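Local coordinates for protein endoglucanase (Clostridium thermocellum, PDB 2EQD) that probably hydrolyses internal beta-1,4-glucosidic bonds of cellulose and xyloglucan, as the glycoside hydrolase family 44 module of a larger enzyme, at residues Ile183-Ala188 against Gly229-Gly234; Val282-Glu287 against Tyr360-Gly365; Ala217-Asp222 against Glu272-Leu277. The protein carries 1 engineered substitution. All blocks are in the same frame, centred on the assembly; numbering follows the deposited sequence.

Contact 1 (Ile183-Ala188 against Gly229-Gly234). Engineered in segment 183-188: Gln186 (natural residue Glu). With BGC (beta-D-glucopyranose), chain B; BGC (beta-D-glucopyranose), chain C; BGC (beta-D-glucopyranose), chain D.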
loop_
_atom_site.group_PDB
_atom_site.type_symbol
_atom_site.label_atom_id
_atom_site.label_comp_id
_atom_site.label_asym_id
_atom_site.label_seq_id
_atom_site.Cartn_x
_atom_site.Cartn_y
_atom_site.Cartn_z
ATOM N N ILE A 183 -8.924 -7.605 6.849
ATOM C CA ILE A 183 -10.323 -7.687 7.204
ATOM C C ILE A 183 -11.147 -6.972 6.137
ATOM O O ILE A 183 -11.564 -5.817 6.293
ATOM C CB ILE A 183 -10.559 -7.064 8.596
ATOM C CG1 ILE A 183 -9.713 -7.818 9.630
ATOM C CG2 ILE A 183 -12.029 -7.145 8.969
ATOM C CD1 ILE A 183 -9.741 -7.204 10.994
ATOM N N ASP A 184 -11.341 -7.684 5.034
ATOM C CA ASP A 184 -12.119 -7.190 3.919
ATOM C C ASP A 184 -11.480 -6.002 3.232
ATOM O O ASP A 184 -10.262 -5.845 3.242
ATOM C CB ASP A 184 -13.527 -6.825 4.395
ATOM C CG ASP A 184 -14.588 -7.080 3.333
ATOM O OD1 ASP A 184 -14.592 -6.375 2.296
ATOM O OD2 ASP A 184 -15.416 -8.000 3.534
ATOM N N ASN A 185 -12.318 -5.161 2.638
ATOM C CA ASN A 185 -11.856 -3.997 1.903
ATOM C C ASN A 185 -12.873 -2.879 1.988
ATOM O O ASN A 185 -14.051 -3.077 1.716
ATOM C CB ASN A 185 -11.642 -4.379 0.435
ATOM C CG ASN A 185 -11.120 -3.231 -0.407
ATOM O OD1 ASN A 185 -9.990 -2.761 -0.227
ATOM N ND2 ASN A 185 -11.943 -2.773 -1.339
ATOM N N GLN A 186 -12.404 -1.704 2.374
ATOM C CA GLN A 186 -13.241 -0.519 2.483
ATOM C C GLN A 186 -14.670 -0.795 2.949
ATOM O O GLN A 186 -15.615 -0.796 2.156
ATOM C CB GLN A 186 -13.246 0.221 1.141
ATOM C CG GLN A 186 -11.883 0.253 0.466
ATOM C CD GLN A 186 -11.844 1.086 -0.807
ATOM O OE1 GLN A 186 -12.811 1.125 -1.585
ATOM N NE2 GLN A 186 -10.708 1.741 -1.039
ATOM N N PRO A 187 -14.854 -1.005 4.258
ATOM C CA PRO A 187 -16.191 -1.278 4.791
ATOM C C PRO A 187 -17.132 -0.065 4.705
ATOM O O PRO A 187 -18.328 -0.214 4.469
ATOM C CB PRO A 187 -15.897 -1.694 6.230
ATOM C CG PRO A 187 -14.721 -0.819 6.588
ATOM C CD PRO A 187 -13.855 -0.911 5.344
ATOM N N ALA A 188 -16.599 1.138 4.908
ATOM C CA ALA A 188 -17.434 2.330 4.830
ATOM C C ALA A 188 -18.105 2.432 3.470
ATOM O O ALA A 188 -19.044 3.210 3.317
ATOM C CB ALA A 188 -16.607 3.580 5.093
ATOM N N GLY A 229 -6.158 -3.913 9.013
ATOM C CA GLY A 229 -7.501 -3.373 9.124
ATOM C C GLY A 229 -7.437 -1.872 9.272
ATOM O O GLY A 229 -6.423 -1.359 9.735
ATOM N N PRO A 230 -8.496 -1.134 8.900
ATOM C CA PRO A 230 -9.773 -1.593 8.343
ATOM C C PRO A 230 -9.815 -1.495 6.818
ATOM O O PRO A 230 -10.818 -1.872 6.191
ATOM C CB PRO A 230 -10.801 -0.637 8.974
ATOM C CG PRO A 230 -9.981 0.294 9.906
ATOM C CD PRO A 230 -8.608 0.272 9.310
ATOM N N ALA A 231 -8.740 -0.976 6.231
ATOM C CA ALA A 231 -8.667 -0.808 4.790
ATOM C C ALA A 231 -9.615 0.312 4.365
ATOM O O ALA A 231 -10.385 0.160 3.425
ATOM C CB ALA A 231 -9.043 -2.108 4.097
ATOM N N LEU A 232 -9.569 1.439 5.063
ATOM C CA LEU A 232 -10.447 2.551 4.729
ATOM C C LEU A 232 -10.070 3.125 3.372
ATOM O O LEU A 232 -8.900 3.332 3.068
ATOM C CB LEU A 232 -10.387 3.615 5.829
ATOM C CG LEU A 232 -10.588 3.011 7.227
ATOM C CD1 LEU A 232 -10.518 4.117 8.264
ATOM C CD2 LEU A 232 -11.903 2.276 7.320
ATOM N N TYR A 233 -11.083 3.365 2.554
ATOM C CA TYR A 233 -10.897 3.876 1.204
ATOM C C TYR A 233 -10.251 5.248 1.150
ATOM O O TYR A 233 -9.401 5.498 0.308
ATOM C CB TYR A 233 -12.254 3.923 0.497
ATOM C CG TYR A 233 -13.047 5.183 0.748
ATOM C CD1 TYR A 233 -12.897 6.288 -0.084
ATOM C CD2 TYR A 233 -13.962 5.262 1.796
ATOM C CE1 TYR A 233 -13.643 7.437 0.114
ATOM C CE2 TYR A 233 -14.715 6.407 2.008
ATOM C CZ TYR A 233 -14.555 7.494 1.156
ATOM O OH TYR A 233 -15.326 8.631 1.309
ATOM N N GLY A 234 -10.672 6.144 2.034
ATOM C CA GLY A 234 -10.125 7.484 2.016
ATOM C C GLY A 234 -10.481 8.294 3.242
ATOM O O GLY A 234 -11.183 7.835 4.142
HETATM C C2 BGC B . -11.096 0.057 -4.312
HETATM C C3 BGC B . -10.505 -0.831 -5.413
HETATM C C4 BGC B . -10.748 -0.201 -6.782
HETATM C C5 BGC B . -9.979 1.109 -6.807
HETATM C C6 BGC B . -10.633 2.076 -7.800
HETATM C C1 BGC B . -10.956 1.542 -4.666
HETATM O O2 BGC B . -10.409 -0.204 -3.090
HETATM O O3 BGC B . -11.109 -2.125 -5.362
HETATM O O4 BGC B . -10.310 -1.037 -7.866
HETATM O O5 BGC B . -9.799 1.688 -5.505
HETATM O O6 BGC B . -9.921 3.313 -7.794
HETATM C C2 BGC C . -13.028 5.411 -4.004
HETATM C C3 BGC C . -12.096 4.315 -4.539
HETATM C C4 BGC C . -12.865 3.003 -4.719
HETATM C C5 BGC C . -14.126 3.269 -5.527
HETATM C C6 BGC C . -14.982 2.001 -5.525
HETATM C C1 BGC C . -14.173 5.605 -4.999
HETATM O O2 BGC C . -12.284 6.620 -3.859
HETATM O O3 BGC C . -11.009 4.135 -3.632
HETATM O O4 BGC C . -12.097 2.001 -5.409
HETATM O O5 BGC C . -14.906 4.371 -5.034
HETATM O O6 BGC C . -16.249 2.277 -6.133
HETATM C C2 BGC D . -13.745 9.918 -3.398
HETATM C C3 BGC D . -14.008 8.806 -4.418
HETATM C C4 BGC D . -14.736 7.645 -3.740
HETATM C C5 BGC D . -16.016 8.238 -3.172
HETATM C C6 BGC D . -16.860 7.121 -2.554
HETATM C C1 BGC D . -15.056 10.373 -2.745
HETATM O O2 BGC D . -13.139 11.028 -4.057
HETATM O O3 BGC D . -12.764 8.366 -4.966
HETATM O O4 BGC D . -15.137 6.617 -4.662
HETATM O O5 BGC D . -15.737 9.243 -2.181
HETATM O O6 BGC D . -18.110 7.658 -2.115
#
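The side-chain amide of Gln186 and the ring of Tyr233 are set at 71° to each other, and the two side chains cross almost at right angles. O2 of the chain-B glucose stands over one face of the amide, 2.8 Å from Gln186 NE2. Tyr233 CB lies over the other face, 3.1 Å from the same Gln186 NE2. Further out, Tyr233 passes the chain-C and chain-D glucoses obliquely, and its OH is hydrogen-bonded to Gln242. Gln186 is engineered, standing where the natural protein has Glu. Its chain, extended beyond CG (chi2 -175°), sets the amide between Tyr233 CB and the glucose.

Neighbouring parallel strands 180-183 and 226-232 of the (beta/alpha)8, or TIM, barrel end here, and the loops after them line the sugar-binding cleft. Strand 226-232 carries a cis peptide bond between Gly229 and Pro230. The backbones are joined by a weak, bent bond from Gln186 N to Ala231 O (2.9 Å). Beside it, Pro187 CD rests 3.3 Å from Pro230 O and reaches Leu232 CD2 at 4.2 Å, while Leu232 also packs on Phe257 and Ile258 of helix 257-272.

Asp184 is buried but densely bonded: OD1 accepts Asn185 N (2.6 Å) through its anti lone pair and also bonds Thr49 and Trp190, while OD2 takes the backbone N of Ala111 and Ala112. Next along, the amide of Asn185 is fixed at its oxygen by His283 NE2, and its ND2 makes a long, weak bond of 3.5 Å to O2 of the chain-B glucose.

Contact 2 (Val282-Glu287 against Tyr360-Gly365); sequences VHWYPE and YDYGGG. With BGC (beta-D-glucopyranose), chain B; BGC (beta-D-glucopyranose), chain E; BGC (beta-D-glucopyranose), chain D.
Trp284 and Tyr360 sit abreast where strands 279-284 and 354-360 run parallel, their CA atoms 4.8 Å apart and Trp284 O facing Tyr360 CA in a CA-H...O contact. Further along, side chains carry the contact. Pro286 points its CG at the centre of the Tyr362 ring, 3.3 Å from the centroid and 9° off the normal, a CH-pi contact in which the two side chains cross at about a right angle. The far end of the same ring reaches Trp284, with the Tyr362 hydroxyl at the edge of the indole, near its plane and 3.1 Å from Trp284 NE1. Trp284 holds its CG anti to the backbone N (chi1 -176°), which turns the pyrrole edge toward that hydroxyl.

Both strands belong to the TIM barrel. Phe381 of helix 368-383 and Phe391 of strand 388-391 meet the Tyr360 ring edge-to-face, and Gln374 of that helix bonds its OH. Tyr285 lies on the cleft side instead. Tyr360 CA stands over one face of the Tyr285 ring, Asp361 CB comes within 4.0 Å of Tyr285 CE1, and Phe297 stacks on the ring. Tyr285 OH is hydrogen-bonded to Glu359 and lies 3.1 Å from O5 of the chain-B glucose.

Asp361 makes an Asx turn, its OD1 accepting Gly363 N at 2.8 Å from well above the carboxylate plane. Glu287, further along the cleft, takes a hydrogen bond at OE2 from O2 of the chain-D glucose (3.2 Å); Trp327 bonds the same oxygen, while Arg294 pairs with OE1 in a salt bridge.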
loop_
_atom_site.group_PDB
_atom_site.type_symbol
_atom_site.label_atom_id
_atom_site.label_comp_id
_atom_site.label_asym_id
_atom_site.label_seq_id
_atom_site.Cartn_x
_atom_site.Cartn_y
_atom_site.Cartn_z
ATOM N N VAL A 282 -4.966 1.540 5.708
ATOM C CA VAL A 282 -5.798 2.558 5.080
ATOM C C VAL A 282 -5.396 2.738 3.616
ATOM O O VAL A 282 -4.267 2.409 3.232
ATOM C CB VAL A 282 -5.656 3.929 5.799
ATOM C CG1 VAL A 282 -5.860 3.748 7.286
ATOM C CG2 VAL A 282 -4.285 4.531 5.532
ATOM N N HIS A 283 -6.322 3.251 2.804
ATOM C CA HIS A 283 -6.061 3.498 1.389
ATOM C C HIS A 283 -5.903 5.006 1.202
ATOM O O HIS A 283 -6.591 5.789 1.854
ATOM C CB HIS A 283 -7.212 2.979 0.518
ATOM C CG HIS A 283 -7.380 1.490 0.558
ATOM N ND1 HIS A 283 -6.325 0.625 0.755
ATOM C CD2 HIS A 283 -8.475 0.711 0.383
ATOM C CE1 HIS A 283 -6.762 -0.620 0.702
ATOM N NE2 HIS A 283 -8.063 -0.596 0.476
ATOM N N TRP A 284 -5.002 5.413 0.311
ATOM C CA TRP A 284 -4.755 6.832 0.083
ATOM C C TRP A 284 -4.660 7.233 -1.386
ATOM O O TRP A 284 -3.678 6.929 -2.063
ATOM C CB TRP A 284 -3.470 7.248 0.822
ATOM C CG TRP A 284 -3.150 8.712 0.745
ATOM C CD1 TRP A 284 -2.256 9.318 -0.095
ATOM C CD2 TRP A 284 -3.735 9.761 1.529
ATOM N NE1 TRP A 284 -2.245 10.680 0.121
ATOM C CE2 TRP A 284 -3.145 10.977 1.112
ATOM C CE3 TRP A 284 -4.703 9.791 2.542
ATOM C CZ2 TRP A 284 -3.493 12.214 1.678
ATOM C CZ3 TRP A 284 -5.051 11.019 3.104
ATOM C CH2 TRP A 284 -4.445 12.215 2.668
ATOM N N TYR A 285 -5.698 7.903 -1.873
ATOM C CA TYR A 285 -5.744 8.400 -3.247
ATOM C C TYR A 285 -5.766 9.919 -3.126
ATOM O O TYR A 285 -6.748 10.504 -2.667
ATOM C CB TYR A 285 -7.008 7.909 -3.963
ATOM C CG TYR A 285 -6.984 6.436 -4.302
ATOM C CD1 TYR A 285 -6.387 5.986 -5.470
ATOM C CD2 TYR A 285 -7.522 5.494 -3.436
ATOM C CE1 TYR A 285 -6.328 4.623 -5.774
ATOM C CE2 TYR A 285 -7.466 4.133 -3.723
ATOM C CZ TYR A 285 -6.866 3.701 -4.894
ATOM O OH TYR A 285 -6.801 2.354 -5.183
ATOM N N PRO A 286 -4.669 10.579 -3.518
ATOM C CA PRO A 286 -4.587 12.036 -3.436
ATOM C C PRO A 286 -5.811 12.767 -3.989
ATOM O O PRO A 286 -6.252 12.488 -5.106
ATOM C CB PRO A 286 -3.335 12.350 -4.249
ATOM C CG PRO A 286 -2.490 11.159 -4.044
ATOM C CD PRO A 286 -3.465 10.025 -4.165
ATOM N N GLU A 287 -6.358 13.690 -3.201
ATOM C CA GLU A 287 -7.493 14.503 -3.639
ATOM C C GLU A 287 -6.852 15.766 -4.221
ATOM O O GLU A 287 -7.520 16.629 -4.803
ATOM C CB GLU A 287 -8.413 14.847 -2.458
ATOM C CG GLU A 287 -9.252 13.672 -1.972
ATOM C CD GLU A 287 -10.484 13.408 -2.837
ATOM O OE1 GLU A 287 -10.382 13.494 -4.085
ATOM O OE2 GLU A 287 -11.556 13.099 -2.260
ATOM N N TYR A 360 -2.922 3.037 -3.179
ATOM C CA TYR A 360 -2.527 4.407 -3.449
ATOM C C TYR A 360 -2.140 4.486 -4.921
ATOM O O TYR A 360 -1.752 3.468 -5.527
ATOM C CB TYR A 360 -1.345 4.810 -2.553
ATOM C CG TYR A 360 0.005 4.250 -2.967
ATOM C CD1 TYR A 360 0.704 4.780 -4.056
ATOM C CD2 TYR A 360 0.590 3.195 -2.268
ATOM C CE1 TYR A 360 1.951 4.273 -4.435
ATOM C CE2 TYR A 360 1.836 2.683 -2.641
ATOM C CZ TYR A 360 2.507 3.230 -3.725
ATOM O OH TYR A 360 3.732 2.743 -4.099
ATOM N N ASP A 361 -2.256 5.693 -5.478
ATOM C CA ASP A 361 -1.932 5.979 -6.879
ATOM C C ASP A 361 -1.874 7.496 -7.020
ATOM O O ASP A 361 -2.849 8.191 -6.727
ATOM C CB ASP A 361 -3.017 5.401 -7.807
ATOM C CG ASP A 361 -2.774 5.717 -9.283
ATOM O OD1 ASP A 361 -1.714 6.291 -9.620
ATOM O OD2 ASP A 361 -3.647 5.390 -10.119
ATOM N N TYR A 362 -0.730 8.012 -7.454
ATOM C CA TYR A 362 -0.591 9.455 -7.617
ATOM C C TYR A 362 -0.821 9.934 -9.054
ATOM O O TYR A 362 -0.578 11.095 -9.392
ATOM C CB TYR A 362 0.777 9.916 -7.094
ATOM C CG TYR A 362 0.767 10.115 -5.597
ATOM C CD1 TYR A 362 0.477 9.055 -4.745
ATOM C CD2 TYR A 362 0.972 11.382 -5.034
ATOM C CE1 TYR A 362 0.380 9.243 -3.369
ATOM C CE2 TYR A 362 0.876 11.587 -3.658
ATOM C CZ TYR A 362 0.579 10.511 -2.836
ATOM O OH TYR A 362 0.448 10.692 -1.478
ATOM N N GLY A 363 -1.303 9.026 -9.888
ATOM C CA GLY A 363 -1.588 9.370 -11.265
ATOM C C GLY A 363 -0.359 9.521 -12.128
ATOM O O GLY A 363 0.749 9.191 -11.698
ATOM N N GLY A 364 -0.569 10.008 -13.348
ATOM C CA GLY A 364 0.522 10.216 -14.283
ATOM C C GLY A 364 1.364 8.976 -14.486
ATOM O O GLY A 364 2.534 9.066 -14.834
ATOM N N GLY A 365 0.760 7.817 -14.267
ATOM C CA GLY A 365 1.465 6.561 -14.402
ATOM C C GLY A 365 2.310 6.388 -15.643
ATOM O O GLY A 365 3.252 5.589 -15.640
HETATM C C2 BGC B . -11.096 0.057 -4.312
HETATM C C3 BGC B . -10.505 -0.831 -5.413
HETATM C C4 BGC B . -10.748 -0.201 -6.782
HETATM C C5 BGC B . -9.979 1.109 -6.807
HETATM C C6 BGC B . -10.633 2.076 -7.800
HETATM C C1 BGC B . -10.956 1.542 -4.666
HETATM O O2 BGC B . -10.409 -0.204 -3.090
HETATM O O3 BGC B . -11.109 -2.125 -5.362
HETATM O O4 BGC B . -10.310 -1.037 -7.866
HETATM O O5 BGC B . -9.799 1.688 -5.505
HETATM O O6 BGC B . -9.921 3.313 -7.794
HETATM C C2 BGC E . -16.924 13.826 0.071
HETATM C C3 BGC E . -16.107 12.547 -0.089
HETATM C C4 BGC E . -15.731 12.348 -1.563
HETATM C C5 BGC E . -15.157 13.641 -2.122
HETATM C C6 BGC E . -15.073 13.515 -3.641
HETATM C C1 BGC E . -16.064 15.008 -0.365
HETATM O O2 BGC E . -17.338 13.959 1.438
HETATM O O3 BGC E . -16.864 11.426 0.368
HETATM O O4 BGC E . -14.749 11.311 -1.701
HETATM O O5 BGC E . -15.910 14.816 -1.780
HETATM O O6 BGC E . -14.619 14.753 -4.204
HETATM C C2 BGC D . -13.745 9.918 -3.398
HETATM C C3 BGC D . -14.008 8.806 -4.418
HETATM C C4 BGC D . -14.736 7.645 -3.740
HETATM C C5 BGC D . -16.016 8.238 -3.172
HETATM C C6 BGC D . -16.860 7.121 -2.554
HETATM C C1 BGC D . -15.056 10.373 -2.745
HETATM O O2 BGC D . -13.139 11.028 -4.057
HETATM O O3 BGC D . -12.764 8.366 -4.966
HETATM O O4 BGC D . -15.137 6.617 -4.662
HETATM O O5 BGC D . -15.737 9.243 -2.181
HETATM O O6 BGC D . -18.110 7.658 -2.115
#

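Contact 3 (Ala217-Asp222 against Glu272-Leu277)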
loop_
_atom_site.group_PDB
_atom_site.type_symbol
_atom_site.label_atom_id
_atom_site.label_comp_id
_atom_site.label_asym_id
_atom_site.label_seq_id
_atom_site.Cartn_x
_atom_site.Cartn_y
_atom_site.Cartn_z
ATOM N N ALA A 217 -10.492 -15.680 15.144
ATOM C CA ALA A 217 -10.719 -16.845 14.311
ATOM C C ALA A 217 -9.444 -17.208 13.561
ATOM O O ALA A 217 -9.055 -18.373 13.510
ATOM C CB ALA A 217 -11.851 -16.565 13.328
ATOM N N VAL A 218 -8.790 -16.194 13.000
ATOM C CA VAL A 218 -7.570 -16.387 12.228
ATOM C C VAL A 218 -6.328 -16.662 13.059
ATOM O O VAL A 218 -5.551 -17.557 12.730
ATOM C CB VAL A 218 -7.303 -15.166 11.322
ATOM C CG1 VAL A 218 -5.860 -15.161 10.847
ATOM C CG2 VAL A 218 -8.232 -15.206 10.137
ATOM N N LYS A 219 -6.130 -15.898 14.130
ATOM C CA LYS A 219 -4.956 -16.084 14.978
ATOM C C LYS A 219 -4.950 -17.413 15.742
ATOM O O LYS A 219 -4.060 -17.664 16.557
ATOM C CB LYS A 219 -4.831 -14.914 15.954
ATOM C CG LYS A 219 -4.468 -13.607 15.274
ATOM C CD LYS A 219 -4.284 -12.467 16.281
ATOM C CE LYS A 219 -3.668 -11.248 15.620
ATOM N NZ LYS A 219 -2.355 -11.589 15.000
ATOM N N LYS A 220 -5.947 -18.257 15.487
ATOM C CA LYS A 220 -6.025 -19.556 16.144
ATOM C C LYS A 220 -5.666 -20.631 15.137
ATOM O O LYS A 220 -5.521 -21.799 15.486
ATOM C CB LYS A 220 -7.425 -19.800 16.713
ATOM C CG LYS A 220 -7.723 -18.970 17.956
ATOM C CD LYS A 220 -9.020 -19.381 18.654
ATOM C CE LYS A 220 -10.266 -18.985 17.863
ATOM N NZ LYS A 220 -11.518 -19.237 18.637
ATOM N N VAL A 221 -5.527 -20.223 13.881
ATOM C CA VAL A 221 -5.160 -21.133 12.807
ATOM C C VAL A 221 -3.733 -20.790 12.400
ATOM O O VAL A 221 -3.067 -21.551 11.699
ATOM C CB VAL A 221 -6.099 -20.971 11.610
ATOM C CG1 VAL A 221 -5.695 -21.917 10.480
ATOM C CG2 VAL A 221 -7.524 -21.237 12.057
ATOM N N ASP A 222 -3.272 -19.632 12.856
ATOM C CA ASP A 222 -1.920 -19.165 12.570
ATOM C C ASP A 222 -1.600 -18.004 13.497
ATOM O O ASP A 222 -1.859 -16.851 13.176
ATOM C CB ASP A 222 -1.790 -18.705 11.119
ATOM C CG ASP A 222 -0.367 -18.324 10.767
ATOM O OD1 ASP A 222 0.390 -17.950 11.692
ATOM O OD2 ASP A 222 -0.010 -18.390 9.571
ATOM N N GLU A 272 -8.493 -10.030 25.206
ATOM C CA GLU A 272 -8.208 -11.347 24.632
ATOM C C GLU A 272 -6.863 -11.905 25.091
ATOM O O GLU A 272 -6.594 -13.104 24.961
ATOM C CB GLU A 272 -8.230 -11.277 23.105
ATOM C CG GLU A 272 -8.018 -12.613 22.417
ATOM C CD GLU A 272 -9.031 -13.653 22.840
ATOM O OE1 GLU A 272 -10.076 -13.270 23.408
ATOM O OE2 GLU A 272 -8.793 -14.855 22.594
ATOM N N GLY A 273 -6.017 -11.029 25.621
ATOM C CA GLY A 273 -4.716 -11.468 26.085
ATOM C C GLY A 273 -3.667 -11.518 24.988
ATOM O O GLY A 273 -2.572 -12.049 25.190
ATOM N N LYS A 274 -3.997 -10.978 23.819
ATOM C CA LYS A 274 -3.045 -10.957 22.712
ATOM C C LYS A 274 -3.425 -9.948 21.639
ATOM O O LYS A 274 -4.602 -9.627 21.464
ATOM C CB LYS A 274 -2.905 -12.345 22.085
ATOM C CG LYS A 274 -4.034 -12.774 21.169
ATOM C CD LYS A 274 -3.720 -14.149 20.625
ATOM C CE LYS A 274 -4.857 -14.732 19.822
ATOM N NZ LYS A 274 -4.564 -16.164 19.481
ATOM N N ARG A 275 -2.415 -9.453 20.928
ATOM C CA ARG A 275 -2.616 -8.475 19.866
ATOM C C ARG A 275 -3.520 -9.034 18.765
ATOM O O ARG A 275 -3.281 -10.124 18.232
ATOM C CB ARG A 275 -1.257 -8.059 19.283
ATOM C CG ARG A 275 -1.320 -7.044 18.142
ATOM C CD ARG A 275 0.078 -6.528 17.781
ATOM N NE ARG A 275 0.519 -5.446 18.664
ATOM C CZ ARG A 275 0.330 -4.155 18.408
ATOM N NH1 ARG A 275 -0.289 -3.788 17.291
ATOM N NH2 ARG A 275 0.750 -3.229 19.268
ATOM N N LEU A 276 -4.569 -8.279 18.446
ATOM C CA LEU A 276 -5.516 -8.677 17.412
ATOM C C LEU A 276 -5.304 -7.831 16.160
ATOM O O LEU A 276 -5.583 -8.272 15.049
ATOM C CB LEU A 276 -6.950 -8.526 17.925
ATOM C CG LEU A 276 -7.306 -9.419 19.120
ATOM C CD1 LEU A 276 -8.721 -9.105 19.577
ATOM C CD2 LEU A 276 -7.165 -10.892 18.740
ATOM N N LEU A 277 -4.801 -6.615 16.352
ATOM C CA LEU A 277 -4.513 -5.723 15.232
ATOM C C LEU A 277 -2.996 -5.605 15.081
ATOM O O LEU A 277 -2.301 -5.120 15.977
ATOM C CB LEU A 277 -5.114 -4.334 15.465
ATOM C CG LEU A 277 -4.958 -3.352 14.298
ATOM C CD1 LEU A 277 -5.678 -3.895 13.074
ATOM C CD2 LEU A 277 -5.520 -1.994 14.678
#
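Lys219, near the C-terminal end of helix 204-219, meets Lys274 and Leu276 in the loop that leads from helix 257-272 into strand 279-284. This is the underside of the TIM barrel, where helices hand over to the next strands, away from the sugar cleft. Lys219 reaches across to the loop, crossing Leu276 at a slant: its CB is 3.8 Å from Lys274 NZ, and further out its CD touches Leu276 CD2 at 4.1 Å. A bend at the last torsion (chi4 -58°) turns its ammonium group to Asp278, which binds it in a salt bridge and would probably offset the like charge of Lys274, whose NZ is 6.8 Å from Lys219 NZ. Lys274 comes the opposite way, extended beyond CG, to give a weak hydrogen bond from NZ to Lys219 O (3.3 Å). The CG of Lys220 comes near the ammonium group of Lys274; the NZ of Lys220 is paired with Glu140. Across from the helix end, Arg275 turns back on its own loop: NH1 donates to Leu277 O at 2.7 Å, nearly in line with the carbonyl bond.

All three contacts belong to one TIM barrel but sit at different levels of it. Contacts 1 and 2, their centres about 15 Å apart, lie at the sugar-bearing end of the parallel sheet and touch through His283, on strand 279-284, which neighbours strand 226-232. Both reach the chain-B and chain-D glucoses, so together they build adjoining parts of one cleft. Contact 3 is at the other end, about 19 Å from contact 1 and 31 Å from contact 2 between centres. Its segments alternate with those of contact 1: the order is 183-188, 217-222, 229-234, 272-277, with helix 204-219 leading into strand 226-232. Contact 2 opens after both have closed.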